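Local coordinates for protein enoyl-CoA hydratase carB homologue (Streptomyces cattleya, PDB 5O34) that probably acts as a crotonase-family lyase in biosynthesis of the carbapenem antibiotic thienamycin, at residues A194-T197 and V198-M202; V153-Q156 and I157-C160. All blocks are in the same frame, centred on the assembly; numbering follows the deposited sequence.

Contact 1: A194-T197 and V198-M202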
loop_
_atom_site.group_PDB
_atom_site.type_symbol
_atom_site.label_atom_id
_atom_site.label_comp_id
_atom_site.label_asym_id
_atom_site.label_seq_id
_atom_site.Cartn_x
_atom_site.Cartn_y
_atom_site.Cartn_z
ATOM N N ALA A 194 -5.458 3.089 -2.654
ATOM C CA ALA A 194 -5.936 1.735 -2.904
ATOM C C ALA A 194 -4.871 0.693 -3.206
ATOM O O ALA A 194 -5.204 -0.489 -3.325
ATOM C CB ALA A 194 -6.957 1.762 -4.029
ATOM N N GLY A 195 -3.627 1.118 -3.357
ATOM C CA GLY A 195 -2.550 0.211 -3.709
ATOM C C GLY A 195 -2.308 0.148 -5.207
ATOM O O GLY A 195 -3.201 0.417 -6.014
ATOM N N ARG A 196 -1.080 -0.238 -5.563
ATOM C CA ARG A 196 -0.516 -0.370 -6.897
ATOM C C ARG A 196 -1.397 -1.167 -7.885
ATOM O O ARG A 196 -1.623 -0.700 -8.997
ATOM C CB ARG A 196 0.892 -0.978 -6.758
ATOM C CG ARG A 196 1.725 -0.948 -8.000
ATOM C CD ARG A 196 3.196 -1.143 -7.670
ATOM N NE ARG A 196 3.991 -1.301 -8.886
ATOM C CZ ARG A 196 4.461 -0.300 -9.624
ATOM N NH1 ARG A 196 4.230 0.960 -9.273
ATOM N NH2 ARG A 196 5.162 -0.550 -10.716
ATOM N N THR A 197 -1.869 -2.355 -7.483
ATOM C CA THR A 197 -2.701 -3.264 -8.281
ATOM C C THR A 197 -4.004 -2.582 -8.737
ATOM O O THR A 197 -4.304 -2.593 -9.937
ATOM C CB THR A 197 -2.948 -4.555 -7.478
ATOM O OG1 THR A 197 -1.689 -5.125 -7.164
ATOM C CG2 THR A 197 -3.784 -5.576 -8.221
ATOM N N VAL A 198 -4.758 -1.977 -7.785
ATOM C CA VAL A 198 -6.003 -1.267 -8.076
ATOM C C VAL A 198 -5.712 -0.062 -8.963
ATOM O O VAL A 198 -6.400 0.129 -9.963
ATOM C CB VAL A 198 -6.828 -0.930 -6.807
ATOM C CG1 VAL A 198 -8.023 -0.032 -7.137
ATOM C CG2 VAL A 198 -7.310 -2.215 -6.135
ATOM N N MET A 199 -4.644 0.683 -8.658
ATOM C CA MET A 199 -4.224 1.814 -9.478
ATOM C C MET A 199 -4.053 1.371 -10.948
ATOM O O MET A 199 -4.647 1.970 -11.853
ATOM C CB MET A 199 -2.911 2.393 -8.928
ATOM C CG MET A 199 -2.360 3.568 -9.739
ATOM S SD MET A 199 -1.207 3.118 -11.065
ATOM C CE MET A 199 0.209 2.455 -10.099
ATOM N N GLN A 200 -3.256 0.303 -11.161
ATOM C CA GLN A 200 -2.925 -0.258 -12.475
ATOM C C GLN A 200 -4.140 -0.772 -13.205
ATOM O O GLN A 200 -4.266 -0.540 -14.405
ATOM C CB GLN A 200 -1.873 -1.346 -12.339
ATOM C CG GLN A 200 -0.475 -0.784 -12.095
ATOM C CD GLN A 200 0.502 -1.795 -11.532
ATOM O OE1 GLN A 200 0.144 -2.806 -10.908
ATOM N NE2 GLN A 200 1.771 -1.511 -11.684
ATOM N N ARG A 201 -5.058 -1.423 -12.479
ATOM C CA ARG A 201 -6.305 -1.926 -13.047
ATOM C C ARG A 201 -7.150 -0.731 -13.540
ATOM O O ARG A 201 -7.644 -0.762 -14.666
ATOM C CB ARG A 201 -7.087 -2.735 -12.003
ATOM C CG ARG A 201 -6.531 -4.116 -11.690
ATOM C CD ARG A 201 -7.309 -4.786 -10.564
ATOM N NE ARG A 201 -8.731 -4.947 -10.898
ATOM C CZ ARG A 201 -9.726 -4.958 -10.010
ATOM N NH1 ARG A 201 -9.471 -4.824 -8.713
ATOM N NH2 ARG A 201 -10.983 -5.098 -10.414
ATOM N N MET A 202 -7.245 0.340 -12.731
ATOM C CA MET A 202 -8.011 1.543 -13.061
ATOM C C MET A 202 -7.472 2.320 -14.255
ATOM O O MET A 202 -8.251 2.650 -15.146
ATOM C CB MET A 202 -8.157 2.459 -11.847
ATOM C CG MET A 202 -9.159 1.967 -10.860
ATOM S SD MET A 202 -9.561 3.223 -9.647
ATOM C CE MET A 202 -10.949 4.068 -10.485
#

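Contact 2: V153-Q156 and I157-C160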
loop_
_atom_site.group_PDB
_atom_site.type_symbol
_atom_site.label_atom_id
_atom_site.label_comp_id
_atom_site.label_asym_id
_atom_site.label_seq_id
_atom_site.Cartn_x
_atom_site.Cartn_y
_atom_site.Cartn_z
ATOM N N VAL A 153 -9.890 14.606 -12.341
ATOM C CA VAL A 153 -9.559 15.664 -11.375
ATOM C C VAL A 153 -10.512 15.632 -10.174
ATOM O O VAL A 153 -10.069 15.848 -9.039
ATOM C CB VAL A 153 -9.455 17.068 -12.053
ATOM C CG1 VAL A 153 -9.262 18.189 -11.031
ATOM C CG2 VAL A 153 -8.315 17.092 -13.077
ATOM N N GLY A 154 -11.784 15.310 -10.431
ATOM C CA GLY A 154 -12.811 15.178 -9.401
ATOM C C GLY A 154 -12.444 14.099 -8.403
ATOM O O GLY A 154 -12.418 14.347 -7.191
ATOM N N LEU A 155 -12.097 12.907 -8.919
ATOM C CA LEU A 155 -11.631 11.779 -8.107
ATOM C C LEU A 155 -10.308 12.132 -7.392
ATOM O O LEU A 155 -10.165 11.831 -6.206
ATOM C CB LEU A 155 -11.479 10.505 -8.975
ATOM C CG LEU A 155 -10.993 9.204 -8.302
ATOM C CD1 LEU A 155 -11.761 8.887 -7.014
ATOM C CD2 LEU A 155 -11.071 8.047 -9.276
ATOM N N GLN A 156 -9.381 12.817 -8.091
ATOM C CA GLN A 156 -8.085 13.242 -7.535
ATOM C C GLN A 156 -8.215 14.145 -6.297
ATOM O O GLN A 156 -7.477 13.956 -5.327
ATOM C CB GLN A 156 -7.208 13.882 -8.617
ATOM C CG GLN A 156 -6.555 12.845 -9.541
ATOM C CD GLN A 156 -6.076 13.366 -10.871
ATOM O OE1 GLN A 156 -6.155 12.666 -11.888
ATOM N NE2 GLN A 156 -5.531 14.579 -10.898
ATOM N N ILE A 157 -9.191 15.072 -6.296
ATOM C CA ILE A 157 -9.473 15.954 -5.146
ATOM C C ILE A 157 -9.917 15.101 -3.953
ATOM O O ILE A 157 -9.402 15.288 -2.847
ATOM C CB ILE A 157 -10.511 17.067 -5.507
ATOM C CG1 ILE A 157 -9.928 18.027 -6.580
ATOM C CG2 ILE A 157 -10.958 17.863 -4.252
ATOM C CD1 ILE A 157 -10.965 18.837 -7.403
ATOM N N SER A 158 -10.832 14.139 -4.189
ATOM C CA SER A 158 -11.342 13.240 -3.144
ATOM C C SER A 158 -10.212 12.401 -2.531
ATOM O O SER A 158 -10.175 12.226 -1.307
ATOM C CB SER A 158 -12.480 12.368 -3.674
ATOM O OG SER A 158 -12.038 11.178 -4.309
ATOM N N LEU A 159 -9.243 11.967 -3.370
ATOM C CA LEU A 159 -8.071 11.189 -2.923
ATOM C C LEU A 159 -7.069 11.993 -2.037
ATOM O O LEU A 159 -6.120 11.411 -1.509
ATOM C CB LEU A 159 -7.353 10.522 -4.108
ATOM C CG LEU A 159 -8.167 9.512 -4.934
ATOM C CD1 LEU A 159 -7.465 9.179 -6.223
ATOM C CD2 LEU A 159 -8.492 8.242 -4.149
ATOM N N CYS A 160 -7.321 13.298 -1.820
ATOM C CA CYS A 160 -6.504 14.151 -0.945
ATOM C C CYS A 160 -7.149 14.277 0.443
ATOM O O CYS A 160 -6.479 14.685 1.407
ATOM C CB CYS A 160 -6.282 15.525 -1.569
ATOM S SG CYS A 160 -5.398 15.499 -3.140
#

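Contact 1: A194-T197 and V198-M202
Arg-196 holds CG anti to its own backbone N (chi1 -169°) and runs extended as far as NE, while Gln-200, one turn on, swings CG in beside its backbone N (chi1 -76°), a pairing that carries the Gln-200 amide over the Arg-196 guanidinium. NE2 of Gln-200 sits 3.4 Å above one face of the Arg-196 guanidinium, toward its rim and 3.6 Å from NE. The amide plane is turned 62° from the guanidinium, which rules out a flat stack.

Both polar ends have their stronger partners across a subunit interface: in the second subunit Asn-256 hydrogen-bonds Arg-196 NH2 and Phe-259 makes a cation-pi contact with Arg-196, while His-221 hydrogen-bonds Gln-200 OE1. Thr-197 OG1 likewise hydrogen-bonds the carbonyl O of Gly-218 of that subunit.

Gly-195 is the N-cap here, with a positive phi that suits glycine where the chain leaves one helix and enters the next. Its O accepts Met-199 N at 3.0 Å, and the helical pattern goes on with Gln-200 N to Arg-196 O and Arg-201 N to Thr-197 O, both 2.9 Å. On another flank Ala-194 CB packs on Val-198 CG1 at 3.7 Å.

The contact thus marks the start of helix 196-205, just after helix 184-194, whose Leu-190 packs against Met-199 and Met-202; Trp-209 of strand 209-210 packs on Arg-201 and Met-202.

Contact 2: V153-Q156 and I157-C160
Leu-155 and Ser-158 make the tightest polar contact here, in the last turn of helix 152-158, the short buried helix that follows strand 149-151 in this crotonase fold. In crotonase relatives the amino end of the equivalent helix faces the oxyanion hole, and this one is probably placed alike.

The carbonyl O of Leu-155 is gripped twice. Ser-158 OG donates to it at 2.7 Å, in the carbonyl plane and on a lone pair, while Leu-159 N reaches the same atom at 3.0 Å. The hydroxyl can turn back on its own helix because chi1 of Ser-158 (86°) sets OG between the backbone N and the carbonyl carbon; its polar end is thereby satisfied within a buried setting. Leu-155 CD1 lies 3.6 Å from that OG, and Leu-155 CG meets Leu-159 CD1 at 4.1 Å, the two leucines crossing at a slant.

One step back, Ile-157 N bonds Val-153 O at 3.0 Å, whereas Ser-158 N to Gly-154 O is weak and stretched to 3.4 Å. The helix ends with a tighter turn, Cys-160 N to Ile-157 O.

Further out, Tyr-132 of helix 120-137 packs on Val-153, Ile-157 and Cys-160, and Met-189 and Leu-190 of helix 184-194 cover Leu-159. Ser-158 lies against Ala-144 and Ile-146 of strand 142-146. At the Tyr-132 flank, Ile-157 lays CG1 3.3 Å from Val-153 O, with CD1 going on to meet Val-153 CG1 at 4.1 Å.

Contacts 1 and 2 lie about 15 Å apart, centre to centre, and touch directly through a methyl pair, Met-202 CE of the first packing on Leu-155 CD2 of the second at 4.2 Å. Helix 184-194 also joins them, since its Leu-190 lies against both contacts. Their settings differ. Contact 2 is about 4 Å from the centre of the chain and meets no other subunit; its helix probably borders the oxyanion hole of the active site, as in crotonase relatives. Contact 1, about 17 Å from that centre, turns the polar groups of Arg-196, Thr-197 and Gln-200 to the second subunit.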